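Local structure of CRISPR pre-crRNA endoribonuclease Cas5d (Mannheimia succiniciproducens, 3KG4) at residues R6-I11 and A166-N171; G13-F18 and V110-A115; C17-E22 and M156-F161; K57-K62 and N212-V217. The protein is an RNA-binding endoribonuclease that processes CRISPR precursor transcripts into crRNA, without a metal cofactor, in bacterial immunity against mobile genetic elements. One frame throughout, in Å; residues are numbered along the deposited sequence.

Contact 1 of 4, residues R6-I11 and A166-N171; sequences RIRLHI and ALIDDN
R8, whose CB packs 3.8 Å from CB of I168, ends in a guanidinium with R6 on one face: R6 NH2 lies 3.6 Å above that plane, over its centre. In return R8 NH2 sits over one face of the R6 guanidinium, offset toward its rim. R8 NE forms a salt bridge with E119 of strand 114-124, which R6 also touches. The other flat group is the imidazole of H10. With CG anti to the backbone N (chi1 -176°), it swings away from the 166-171 chain to meet the ring of W12, and only its CB stays near I168 CG1.

The backbones form an antiparallel pair at the margin of the large sheet. H10 and A166 exchange two bonds, H10 N to A166 O at 2.8 Å and A166 N to H10 O at 2.9 Å. Two residues along, I168 N reaches R8 O at 2.8 Å. A water stands in for the direct bond from R8 N to I168 O, accepting from R8 N (2.9 Å) and donating to I168 O (2.7 Å). L9 and L167 share the opposite face from H10 and A166. Their branched apolar chains suit it, since helices 35-45 and 135-146 pack there.

Chemically, the two neighbouring guanidinium groups are like charges that the E119 carboxylate probably offsets, while D170 is near R6 but beyond salt-bridge range. The inserted water keeps both backbone groups paired.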
loop_
_atom_site.group_PDB
_atom_site.type_symbol
_atom_site.label_atom_id
_atom_site.label_comp_id
_atom_site.label_asym_id
_atom_site.label_seq_id
_atom_site.Cartn_x
_atom_site.Cartn_y
_atom_site.Cartn_z
ATOM N N ARG A 6 -6.045 13.868 -2.593
ATOM C CA ARG A 6 -4.828 13.174 -2.244
ATOM C C ARG A 6 -4.897 12.754 -0.794
ATOM O O ARG A 6 -5.232 13.560 0.077
ATOM C CB ARG A 6 -3.612 14.077 -2.431
ATOM C CG ARG A 6 -2.279 13.351 -2.195
ATOM C CD ARG A 6 -1.074 14.249 -2.404
ATOM N NE ARG A 6 -0.752 15.031 -1.204
ATOM C CZ ARG A 6 0.251 15.907 -1.125
ATOM N NH1 ARG A 6 1.041 16.140 -2.164
ATOM N NH2 ARG A 6 0.463 16.564 -0.004
ATOM N N ILE A 7 -4.560 11.497 -0.519
ATOM C CA ILE A 7 -4.397 11.051 0.851
ATOM C C ILE A 7 -3.004 10.485 1.079
ATOM O O ILE A 7 -2.366 9.997 0.143
ATOM C CB ILE A 7 -5.464 9.994 1.244
ATOM C CG1 ILE A 7 -5.272 8.687 0.509
ATOM C CG2 ILE A 7 -6.874 10.530 0.972
ATOM C CD1 ILE A 7 -4.112 7.799 1.028
ATOM N N ARG A 8 -2.568 10.571 2.327
ATOM C CA ARG A 8 -1.388 9.902 2.832
ATOM C C ARG A 8 -1.758 9.122 4.089
ATOM O O ARG A 8 -2.351 9.671 5.057
ATOM C CB ARG A 8 -0.286 10.905 3.169
ATOM C CG ARG A 8 0.326 11.560 1.959
ATOM C CD ARG A 8 1.225 12.685 2.370
ATOM N NE ARG A 8 2.047 13.135 1.263
ATOM C CZ ARG A 8 2.878 14.170 1.329
ATOM N NH1 ARG A 8 2.987 14.888 2.452
ATOM N NH2 ARG A 8 3.605 14.482 0.268
ATOM N N LEU A 9 -1.411 7.843 4.069
ATOM C CA LEU A 9 -1.692 6.918 5.162
ATOM C C LEU A 9 -0.379 6.278 5.606
ATOM O O LEU A 9 0.347 5.655 4.815
ATOM C CB LEU A 9 -2.729 5.847 4.740
ATOM C CG LEU A 9 -3.261 4.927 5.858
ATOM C CD1 LEU A 9 -4.258 5.673 6.794
ATOM C CD2 LEU A 9 -3.893 3.650 5.266
ATOM N N HIS A 10 -0.070 6.454 6.876
ATOM C CA HIS A 10 1.038 5.797 7.535
ATOM C C HIS A 10 0.580 4.409 7.962
ATOM O O HIS A 10 -0.490 4.253 8.591
ATOM C CB HIS A 10 1.464 6.636 8.752
ATOM C CG HIS A 10 2.674 6.113 9.472
ATOM N ND1 HIS A 10 2.898 6.347 10.807
ATOM C CD2 HIS A 10 3.702 5.334 9.050
ATOM C CE1 HIS A 10 4.036 5.777 11.171
ATOM N NE2 HIS A 10 4.554 5.167 10.116
ATOM N N ILE A 11 1.308 3.377 7.544
ATOM C CA ILE A 11 0.990 1.994 7.938
ATOM C C ILE A 11 2.222 1.305 8.481
ATOM O O ILE A 11 3.335 1.584 8.048
ATOM C CB ILE A 11 0.352 1.180 6.759
ATOM C CG1 ILE A 11 1.347 1.020 5.584
ATOM C CG2 ILE A 11 -0.950 1.840 6.331
ATOM C CD1 ILE A 11 0.831 0.131 4.398
ATOM N N ALA A 166 -2.407 5.201 10.482
ATOM C CA ALA A 166 -2.670 6.552 10.992
ATOM C C ALA A 166 -2.682 7.487 9.777
ATOM O O ALA A 166 -1.800 7.389 8.886
ATOM C CB ALA A 166 -1.602 6.946 11.997
ATOM N N LEU A 167 -3.715 8.316 9.671
ATOM C CA LEU A 167 -3.759 9.288 8.598
ATOM C C LEU A 167 -2.582 10.241 8.765
ATOM O O LEU A 167 -2.165 10.551 9.884
ATOM C CB LEU A 167 -5.080 10.049 8.575
ATOM C CG LEU A 167 -5.319 10.951 7.362
ATOM C CD1 LEU A 167 -5.724 10.152 6.110
ATOM C CD2 LEU A 167 -6.390 11.999 7.669
ATOM N N ILE A 168 -2.007 10.661 7.651
ATOM C CA ILE A 168 -1.048 11.753 7.678
ATOM C C ILE A 168 -1.848 12.877 7.028
ATOM O O ILE A 168 -1.952 12.939 5.817
ATOM C CB ILE A 168 0.232 11.439 6.885
ATOM C CG1 ILE A 168 0.992 10.261 7.501
ATOM C CG2 ILE A 168 1.140 12.707 6.740
ATOM C CD1 ILE A 168 2.194 10.655 8.314
ATOM N N ASP A 169 -2.479 13.710 7.853
ATOM C CA ASP A 169 -3.336 14.801 7.341
ATOM C C ASP A 169 -2.410 15.898 6.848
ATOM O O ASP A 169 -1.188 15.794 6.988
ATOM C CB ASP A 169 -4.260 15.323 8.454
ATOM C CG ASP A 169 -5.574 15.832 7.955
ATOM O OD1 ASP A 169 -5.743 16.151 6.753
ATOM O OD2 ASP A 169 -6.467 15.917 8.819
ATOM N N ASP A 170 -2.984 16.954 6.283
ATOM C CA ASP A 170 -2.181 17.885 5.503
ATOM C C ASP A 170 -1.109 18.618 6.290
ATOM O O ASP A 170 -0.042 18.909 5.771
ATOM C CB ASP A 170 -3.028 18.888 4.752
ATOM C CG ASP A 170 -2.332 19.355 3.483
ATOM O OD1 ASP A 170 -1.090 19.221 3.414
ATOM O OD2 ASP A 170 -3.011 19.811 2.529
ATOM N N ASN A 171 -1.378 18.899 7.543
ATOM C CA ASN A 171 -0.426 19.668 8.317
ATOM C C ASN A 171 0.349 18.795 9.309
ATOM O O ASN A 171 0.975 19.340 10.210
ATOM C CB ASN A 171 -1.113 20.961 8.876
ATOM C CG ASN A 171 -1.537 21.916 7.731
ATOM O OD1 ASN A 171 -0.902 21.921 6.656
ATOM N ND2 ASN A 171 -2.627 22.682 7.923
HETATM O O HOH W 1 -3.967 12.376 4.172
HETATM O O HOH W 2 1.250 16.030 5.065
#

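Contact 2 of 4, residues G13-F18 and V110-A115; sequences GDYACF and VLKDVA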
loop_
_atom_site.group_PDB
_atom_site.type_symbol
_atom_site.label_atom_id
_atom_site.label_comp_id
_atom_site.label_asym_id
_atom_site.label_seq_id
_atom_site.Cartn_x
_atom_site.Cartn_y
_atom_site.Cartn_z
ATOM N N GLY A 13 3.614 -2.553 10.826
ATOM C CA GLY A 13 3.319 -3.901 11.326
ATOM C C GLY A 13 4.589 -4.624 11.674
ATOM O O GLY A 13 5.636 -4.337 11.125
ATOM N N ASP A 14 4.506 -5.575 12.599
ATOM C CA ASP A 14 5.683 -6.343 12.982
ATOM C C ASP A 14 6.073 -7.309 11.871
ATOM O O ASP A 14 7.231 -7.649 11.756
ATOM C CB ASP A 14 5.422 -7.141 14.265
ATOM C CG ASP A 14 5.333 -6.250 15.524
ATOM O OD1 ASP A 14 5.631 -5.037 15.448
ATOM O OD2 ASP A 14 4.945 -6.797 16.584
ATOM N N TYR A 15 5.086 -7.777 11.115
ATOM C CA TYR A 15 5.258 -8.689 9.967
ATOM C C TYR A 15 4.415 -8.321 8.741
ATOM O O TYR A 15 3.329 -7.700 8.854
ATOM C CB TYR A 15 4.894 -10.113 10.374
ATOM C CG TYR A 15 5.720 -10.656 11.489
ATOM C CD1 TYR A 15 7.034 -11.081 11.265
ATOM C CD2 TYR A 15 5.213 -10.718 12.794
ATOM C CE1 TYR A 15 7.801 -11.587 12.295
ATOM C CE2 TYR A 15 5.977 -11.219 13.830
ATOM C CZ TYR A 15 7.261 -11.657 13.575
ATOM O OH TYR A 15 8.017 -12.158 14.597
ATOM N N ALA A 16 4.904 -8.703 7.557
ATOM C CA ALA A 16 4.161 -8.517 6.305
ATOM C C ALA A 16 4.534 -9.613 5.326
ATOM O O ALA A 16 5.649 -10.085 5.317
ATOM C CB ALA A 16 4.459 -7.145 5.657
ATOM N N CYS A 17 3.607 -9.971 4.474
ATOM C CA CYS A 17 3.889 -10.921 3.436
ATOM C C CYS A 17 3.112 -10.567 2.176
ATOM O O CYS A 17 1.910 -10.828 2.065
ATOM C CB CYS A 17 3.580 -12.368 3.881
ATOM S SG CYS A 17 4.224 -13.516 2.654
ATOM N N PHE A 18 3.815 -9.918 1.244
ATOM C CA PHE A 18 3.272 -9.579 -0.045
ATOM C C PHE A 18 3.780 -10.613 -1.029
ATOM O O PHE A 18 4.879 -10.509 -1.601
ATOM C CB PHE A 18 3.696 -8.168 -0.434
ATOM C CG PHE A 18 3.448 -7.182 0.633
ATOM C CD1 PHE A 18 2.142 -6.791 0.950
ATOM C CD2 PHE A 18 4.494 -6.692 1.398
ATOM C CE1 PHE A 18 1.915 -5.858 2.010
ATOM C CE2 PHE A 18 4.272 -5.785 2.422
ATOM C CZ PHE A 18 2.990 -5.368 2.728
ATOM N N VAL A 110 8.829 -13.943 5.356
ATOM C CA VAL A 110 8.041 -12.734 5.475
ATOM C C VAL A 110 8.925 -11.558 5.876
ATOM O O VAL A 110 10.052 -11.739 6.389
ATOM C CB VAL A 110 6.927 -12.933 6.513
ATOM C CG1 VAL A 110 6.094 -14.211 6.161
ATOM C CG2 VAL A 110 7.494 -12.999 7.923
ATOM N N LEU A 111 8.438 -10.364 5.579
ATOM C CA LEU A 111 9.097 -9.156 6.040
ATOM C C LEU A 111 8.882 -9.015 7.505
ATOM O O LEU A 111 7.821 -9.389 8.042
ATOM C CB LEU A 111 8.547 -7.934 5.305
ATOM C CG LEU A 111 8.925 -7.837 3.826
ATOM C CD1 LEU A 111 7.986 -6.846 3.118
ATOM C CD2 LEU A 111 10.426 -7.435 3.608
ATOM N N LYS A 112 9.871 -8.442 8.165
ATOM C CA LYS A 112 9.772 -8.124 9.567
ATOM C C LYS A 112 9.906 -6.614 9.787
ATOM O O LYS A 112 10.776 -5.978 9.197
ATOM C CB LYS A 112 10.868 -8.882 10.322
ATOM C CG LYS A 112 10.890 -8.668 11.784
ATOM C CD LYS A 112 12.023 -9.476 12.426
ATOM C CE LYS A 112 11.860 -9.503 13.935
ATOM N NZ LYS A 112 10.794 -10.485 14.299
ATOM N N ASP A 113 9.052 -6.077 10.660
ATOM C CA ASP A 113 9.136 -4.694 11.164
ATOM C C ASP A 113 9.087 -3.660 10.040
ATOM O O ASP A 113 10.074 -2.991 9.729
ATOM C CB ASP A 113 10.376 -4.481 12.024
ATOM C CG ASP A 113 10.339 -5.284 13.321
ATOM O OD1 ASP A 113 9.253 -5.412 13.963
ATOM O OD2 ASP A 113 11.430 -5.759 13.708
ATOM N N VAL A 114 7.928 -3.555 9.421
ATOM C CA VAL A 114 7.771 -2.723 8.263
ATOM C C VAL A 114 6.994 -1.467 8.646
ATOM O O VAL A 114 6.189 -1.490 9.587
ATOM C CB VAL A 114 6.953 -3.426 7.133
ATOM C CG1 VAL A 114 7.639 -4.677 6.653
ATOM C CG2 VAL A 114 5.532 -3.762 7.591
ATOM N N ALA A 115 7.199 -0.426 7.856
ATOM C CA ALA A 115 6.369 0.766 7.882
ATOM C C ALA A 115 6.471 1.502 6.573
ATOM O O ALA A 115 7.570 1.676 6.007
ATOM C CB ALA A 115 6.789 1.669 9.035
#
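G13-F18 and V110-A115 form an antiparallel strand pair that bends at a corner, D14 and D113, and is shared by two sheets of the Cas5 fold, the seven-stranded one and the small mixed one. G13 and V114 form a hydrogen-bonded pair on one side of the corner; Y15 with K112 (non-hydrogen-bonded) and A16 with L111 (hydrogen-bonded) lie on the other side. At the bend D113 N gives D14 O a short, straight bond of 2.6 Å, but from 56° out of the carbonyl plane, consistent with the chain bending here. D113 adopts positive phi and psi there.

The small side chain of A16 suits its buried face: CB meets V114 CG2 at 4.0 Å and leaves room for M156 beside it. L111 CD1 reaches the edge of the F18 ring, 3.9 Å from CD2, the two side chains crossing at about a right angle. V110 fills the flank with both branches, CG1 against C17 CB and CG2 toward Y15 CD1.

Polar ends gather at the surface. D14 OD1 and D113 OD1 come within 3.9 Å with their carboxylates almost perpendicular, a like-charge approach probably eased by the salt bridge from D113 OD2 to R65. K112 runs beside Y15 and bends at its last torsion (chi4 77°), bringing NZ into a salt bridge with E67; Y15 OH lies 3.3 Å from that NZ, at an angle too poor for a hydrogen bond.

Contact 3 of 4, residues C17-E22 and M156-F161; sequences CFTRPE and MGVREF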
loop_
_atom_site.group_PDB
_atom_site.type_symbol
_atom_site.label_atom_id
_atom_site.label_comp_id
_atom_site.label_asym_id
_atom_site.label_seq_id
_atom_site.Cartn_x
_atom_site.Cartn_y
_atom_site.Cartn_z
ATOM N N CYS A 17 3.607 -9.971 4.474
ATOM C CA CYS A 17 3.889 -10.921 3.436
ATOM C C CYS A 17 3.112 -10.567 2.176
ATOM O O CYS A 17 1.910 -10.828 2.065
ATOM C CB CYS A 17 3.580 -12.368 3.881
ATOM S SG CYS A 17 4.224 -13.516 2.654
ATOM N N PHE A 18 3.815 -9.918 1.244
ATOM C CA PHE A 18 3.272 -9.579 -0.045
ATOM C C PHE A 18 3.780 -10.613 -1.029
ATOM O O PHE A 18 4.879 -10.509 -1.601
ATOM C CB PHE A 18 3.696 -8.168 -0.434
ATOM C CG PHE A 18 3.448 -7.182 0.633
ATOM C CD1 PHE A 18 2.142 -6.791 0.950
ATOM C CD2 PHE A 18 4.494 -6.692 1.398
ATOM C CE1 PHE A 18 1.915 -5.858 2.010
ATOM C CE2 PHE A 18 4.272 -5.785 2.422
ATOM C CZ PHE A 18 2.990 -5.368 2.728
ATOM N N THR A 19 2.976 -11.646 -1.199
ATOM C CA THR A 19 3.477 -12.877 -1.758
ATOM C C THR A 19 3.930 -12.766 -3.224
ATOM O O THR A 19 3.199 -12.286 -4.076
ATOM C CB THR A 19 2.391 -13.984 -1.613
ATOM O OG1 THR A 19 2.052 -14.110 -0.225
ATOM C CG2 THR A 19 2.913 -15.306 -2.167
ATOM N N ARG A 20 5.151 -13.223 -3.522
ATOM C CA ARG A 20 5.689 -13.208 -4.890
ATOM C C ARG A 20 4.998 -14.343 -5.687
ATOM O O ARG A 20 4.899 -15.471 -5.218
ATOM C CB ARG A 20 7.218 -13.396 -4.933
ATOM C CG ARG A 20 8.000 -12.380 -4.122
ATOM C CD ARG A 20 9.541 -12.497 -4.325
ATOM N NE ARG A 20 9.807 -12.195 -5.729
ATOM C CZ ARG A 20 10.414 -11.120 -6.222
ATOM N NH1 ARG A 20 10.958 -10.173 -5.459
ATOM N NH2 ARG A 20 10.509 -11.026 -7.530
ATOM N N PRO A 21 4.492 -14.036 -6.876
ATOM C CA PRO A 21 3.660 -15.057 -7.540
ATOM C C PRO A 21 4.473 -16.173 -8.189
ATOM O O PRO A 21 3.988 -17.304 -8.285
ATOM C CB PRO A 21 2.852 -14.246 -8.565
ATOM C CG PRO A 21 3.756 -13.041 -8.892
ATOM C CD PRO A 21 4.475 -12.737 -7.581
ATOM N N GLU A 22 5.718 -15.886 -8.559
ATOM C CA GLU A 22 6.560 -16.862 -9.255
ATOM C C GLU A 22 7.225 -17.902 -8.354
ATOM O O GLU A 22 7.751 -18.902 -8.857
ATOM C CB GLU A 22 7.619 -16.140 -10.113
ATOM C CG GLU A 22 8.850 -15.596 -9.356
ATOM C CD GLU A 22 8.580 -14.315 -8.546
ATOM O OE1 GLU A 22 7.446 -13.815 -8.521
ATOM O OE2 GLU A 22 9.526 -13.809 -7.924
ATOM N N MET A 156 -1.342 -6.664 6.085
ATOM C CA MET A 156 -0.121 -6.493 5.365
ATOM C C MET A 156 0.110 -7.712 4.481
ATOM O O MET A 156 1.012 -8.482 4.725
ATOM C CB MET A 156 1.004 -6.328 6.364
ATOM C CG MET A 156 0.923 -5.019 7.087
ATOM S SD MET A 156 1.440 -3.650 5.990
ATOM C CE MET A 156 2.192 -2.707 7.219
ATOM N N GLY A 157 -0.728 -7.861 3.463
ATOM C CA GLY A 157 -0.549 -8.851 2.422
ATOM C C GLY A 157 -1.240 -10.180 2.653
ATOM O O GLY A 157 -1.667 -10.810 1.697
ATOM N N VAL A 158 -1.292 -10.638 3.888
ATOM C CA VAL A 158 -2.046 -11.855 4.220
ATOM C C VAL A 158 -2.842 -11.614 5.478
ATOM O O VAL A 158 -2.438 -10.851 6.352
ATOM C CB VAL A 158 -1.129 -13.104 4.401
ATOM C CG1 VAL A 158 -0.430 -13.467 3.055
ATOM C CG2 VAL A 158 -0.123 -12.866 5.516
ATOM N N ARG A 159 -3.965 -12.319 5.592
ATOM C CA ARG A 159 -4.935 -12.062 6.666
ATOM C C ARG A 159 -4.346 -12.097 8.083
ATOM O O ARG A 159 -4.746 -11.324 8.936
ATOM C CB ARG A 159 -6.150 -13.029 6.525
ATOM N N GLU A 160 -3.354 -12.935 8.331
ATOM C CA GLU A 160 -2.840 -13.100 9.683
ATOM C C GLU A 160 -1.993 -11.950 10.159
ATOM O O GLU A 160 -1.635 -11.908 11.332
ATOM C CB GLU A 160 -2.034 -14.405 9.808
ATOM N N PHE A 161 -1.645 -11.013 9.264
ATOM C CA PHE A 161 -0.760 -9.916 9.650
ATOM C C PHE A 161 -1.499 -8.593 9.552
ATOM O O PHE A 161 -1.590 -8.028 8.470
ATOM C CB PHE A 161 0.457 -9.856 8.704
ATOM C CG PHE A 161 1.382 -11.024 8.804
ATOM C CD1 PHE A 161 1.447 -11.820 9.956
ATOM C CD2 PHE A 161 2.253 -11.314 7.750
ATOM C CE1 PHE A 161 2.354 -12.879 10.042
ATOM C CE2 PHE A 161 3.135 -12.360 7.853
ATOM C CZ PHE A 161 3.179 -13.154 9.011
HETATM O O HOH W 3 0.139 -11.455 -0.389
#
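F18 holds CG anti to its own carbonyl carbon (chi1 -50°), and M156, with CG placed likewise, folds its chain at chi2 and chi3; the two side chains thus run side by side in the same direction. The result is a Met-aromatic contact in which M156 SD approaches the ring edge, 80° off the normal and 4.0 Å from F18 CZ. An unbranched, flexible thioether suits this spot because its bends at chi2 and chi3 set SD at the ring edge. F18 CE1 also lies obliquely against the peptide joining M156 to G157.

One direct hydrogen bond joins the loops: C17 N to M156 O, 3.0 Å and nearly straight at 170°. The same C17 N lies in the plane of the F161 ring, at its edge, 3.8 Å from CD2. G157, at positive phi and without a side chain, lets C17 O come to 3.2 Å from its CA in a CH···O contact. V158 spreads its branches, CG2 to C17 CB (4.1 Å) and CG1 to C17 O. A water accepts from T19 N and donates to G157 O, so a second, solvent-mediated link follows the direct one.

The loop 156-161 is kept compact by its own type I turn, with F161 N bonded to V158 O, and by M156 N to F161 O.

Around these loops, F161 packs on V110 of strand 107-112, F18 on Y116 of strand 114-124, M156 on V114 of that second strand, and C17, T19 and V158 on R27 of strand 27-28.

Contact 4 of 4, residues K57-K62 and N212-V217; sequences KIYVLK and NGVIDV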
loop_
_atom_site.group_PDB
_atom_site.type_symbol
_atom_site.label_atom_id
_atom_site.label_comp_id
_atom_site.label_asym_id
_atom_site.label_seq_id
_atom_site.Cartn_x
_atom_site.Cartn_y
_atom_site.Cartn_z
ATOM N N LYS A 57 2.472 6.965 -4.744
ATOM C CA LYS A 57 3.810 6.787 -4.185
ATOM C C LYS A 57 3.754 5.816 -3.015
ATOM O O LYS A 57 2.793 5.795 -2.268
ATOM C CB LYS A 57 4.390 8.135 -3.720
ATOM C CG LYS A 57 4.620 9.175 -4.844
ATOM C CD LYS A 57 5.155 10.466 -4.265
ATOM C CE LYS A 57 5.594 11.504 -5.344
ATOM N NZ LYS A 57 5.999 12.724 -4.545
ATOM N N ILE A 58 4.809 5.048 -2.828
ATOM C CA ILE A 58 4.988 4.255 -1.630
ATOM C C ILE A 58 6.314 4.664 -1.013
ATOM O O ILE A 58 7.366 4.450 -1.617
ATOM C CB ILE A 58 5.031 2.708 -1.966
ATOM C CG1 ILE A 58 3.688 2.258 -2.573
ATOM C CG2 ILE A 58 5.423 1.932 -0.745
ATOM C CD1 ILE A 58 3.776 0.929 -3.385
ATOM N N TYR A 59 6.261 5.235 0.182
ATOM C CA TYR A 59 7.446 5.553 0.960
ATOM C C TYR A 59 7.809 4.388 1.846
ATOM O O TYR A 59 6.987 3.939 2.644
ATOM C CB TYR A 59 7.193 6.749 1.858
ATOM C CG TYR A 59 6.836 8.019 1.155
ATOM C CD1 TYR A 59 7.779 9.029 0.953
ATOM C CD2 TYR A 59 5.547 8.223 0.675
ATOM C CE1 TYR A 59 7.401 10.237 0.322
ATOM C CE2 TYR A 59 5.185 9.380 0.032
ATOM C CZ TYR A 59 6.096 10.400 -0.117
ATOM O OH TYR A 59 5.654 11.552 -0.747
ATOM N N VAL A 60 9.046 3.923 1.740
ATOM C CA VAL A 60 9.533 2.789 2.501
ATOM C C VAL A 60 10.412 3.295 3.616
ATOM O O VAL A 60 11.487 3.845 3.352
ATOM C CB VAL A 60 10.378 1.828 1.646
ATOM C CG1 VAL A 60 10.857 0.677 2.495
ATOM C CG2 VAL A 60 9.576 1.331 0.495
ATOM N N LEU A 61 9.979 3.057 4.856
ATOM C CA LEU A 61 10.534 3.732 6.044
ATOM C C LEU A 61 11.552 2.912 6.817
ATOM O O LEU A 61 12.396 3.471 7.516
ATOM C CB LEU A 61 9.391 4.127 6.995
ATOM C CG LEU A 61 8.313 5.008 6.381
ATOM C CD1 LEU A 61 7.252 5.354 7.422
ATOM C CD2 LEU A 61 8.969 6.264 5.808
ATOM N N LYS A 62 11.482 1.588 6.716
ATOM C CA LYS A 62 12.289 0.750 7.550
ATOM C C LYS A 62 13.117 -0.236 6.718
ATOM O O LYS A 62 12.716 -0.605 5.630
ATOM C CB LYS A 62 11.404 0.018 8.550
ATOM C CG LYS A 62 10.923 0.907 9.695
ATOM C CD LYS A 62 10.159 0.097 10.708
ATOM C CE LYS A 62 10.350 0.601 12.126
ATOM N NZ LYS A 62 9.381 -0.054 13.073
ATOM N N ASN A 212 15.474 7.594 -3.342
ATOM C CA ASN A 212 15.428 8.335 -2.100
ATOM C C ASN A 212 14.242 7.942 -1.222
ATOM O O ASN A 212 13.490 8.781 -0.746
ATOM C CB ASN A 212 15.441 9.821 -2.407
ATOM C CG ASN A 212 16.740 10.233 -3.068
ATOM O OD1 ASN A 212 17.807 9.854 -2.604
ATOM N ND2 ASN A 212 16.652 10.922 -4.175
ATOM N N GLY A 213 14.142 6.652 -0.991
ATOM C CA GLY A 213 13.167 6.070 -0.099
ATOM C C GLY A 213 11.761 5.991 -0.639
ATOM O O GLY A 213 10.856 5.593 0.103
ATOM N N VAL A 214 11.548 6.383 -1.892
ATOM C CA VAL A 214 10.213 6.454 -2.472
ATOM C C VAL A 214 10.100 5.687 -3.793
ATOM O O VAL A 214 10.988 5.760 -4.662
ATOM C CB VAL A 214 9.748 7.928 -2.753
ATOM C CG1 VAL A 214 8.284 7.981 -3.265
ATOM C CG2 VAL A 214 9.902 8.798 -1.541
ATOM N N ILE A 215 8.988 4.968 -3.931
ATOM C CA ILE A 215 8.634 4.271 -5.139
ATOM C C ILE A 215 7.504 5.008 -5.799
ATOM O O ILE A 215 6.390 5.125 -5.232
ATOM C CB ILE A 215 8.181 2.831 -4.872
ATOM C CG1 ILE A 215 9.232 2.095 -4.088
ATOM C CG2 ILE A 215 7.851 2.090 -6.225
ATOM C CD1 ILE A 215 8.768 0.766 -3.451
ATOM N N ASP A 216 7.774 5.526 -7.004
ATOM C CA ASP A 216 6.717 6.119 -7.783
ATOM C C ASP A 216 6.007 5.021 -8.579
ATOM O O ASP A 216 6.634 4.154 -9.208
ATOM C CB ASP A 216 7.209 7.342 -8.614
ATOM C CG ASP A 216 7.310 8.679 -7.725
ATOM O OD1 ASP A 216 6.564 9.667 -7.935
ATOM O OD2 ASP A 216 8.120 8.733 -6.769
ATOM N N VAL A 217 4.678 5.002 -8.473
ATOM C CA VAL A 217 3.884 3.962 -9.083
ATOM C C VAL A 217 3.244 4.515 -10.349
ATOM O O VAL A 217 2.473 5.502 -10.292
ATOM C CB VAL A 217 2.775 3.462 -8.101
ATOM C CG1 VAL A 217 1.913 2.391 -8.784
ATOM C CG2 VAL A 217 3.414 2.939 -6.840
#
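I58 and I215 stand opposite each other in a hydrogen-bonded pair, their CB atoms 4.3 Å apart, and form the apolar centre. Each extends the row: I58 CD1 reaches V217 CG2 at 4.0 Å, and I215 CD1 meets V60 CG2 at 4.1 Å. Beta-branched residues suit these extended backbones, and the same face is closed by I33 over I58 and by F206, L210 and L188 against I215.

On the reverse face Y59 and V214 lie side by side. Both methyls of V214 address the ring: CG2 is 3.3 Å from Y59 CD1, while CG1 stands 4.3 Å above the ring plane over its centre. With CG anti to the carbonyl carbon (chi1 -61°), the ring lies beside the valine, presenting a face to CG1, and its hydroxyl bonds to E119.

Three backbone bonds bind the strands: I58 N to I215 O; I215 N to I58 O; and V60 N to G213 O at 3.0 Å. G213 O also receives the CA-H of Y59. At the outer rim K57 stretches fully extended along D216, its CE 3.3 Å from D216 OD1. The charges do not close: NZ remains 4.6 Å from OD1, and its pairing with E119 is long and weak, which points to a loose electrostatic link at the surface.

N212 and G213, both with positive phi, which favours glycine at G213, form the two-residue turn of a beta hairpin joining strand 203-211 to strand 214-216. The whole is an antiparallel strand pair inside the seven-stranded sheet, consistent with the RAMP-type fold to which Cas5 proteins belong.

Contacts 1, 2 and 4 all reach the seven-stranded antiparallel sheet. Contact 1 sits at its margin, where 164-167 is outermost; contact 4 lies further in, its centre about 14 Å from that of contact 1. Strand 114-124 lies between strands 7-13 and 51-60, and at its start contact 2 leads into the smaller mixed sheet. Contact 3 is about 9 Å from contact 2 between centres and shares C17 and F18 with it, but about 23 Å from contact 1. Along the chain, contact 1 encloses contacts 2 and 3, whereas contact 4 alternates with all three. Distant sequence is thus interwoven into one compact Cas5 unit.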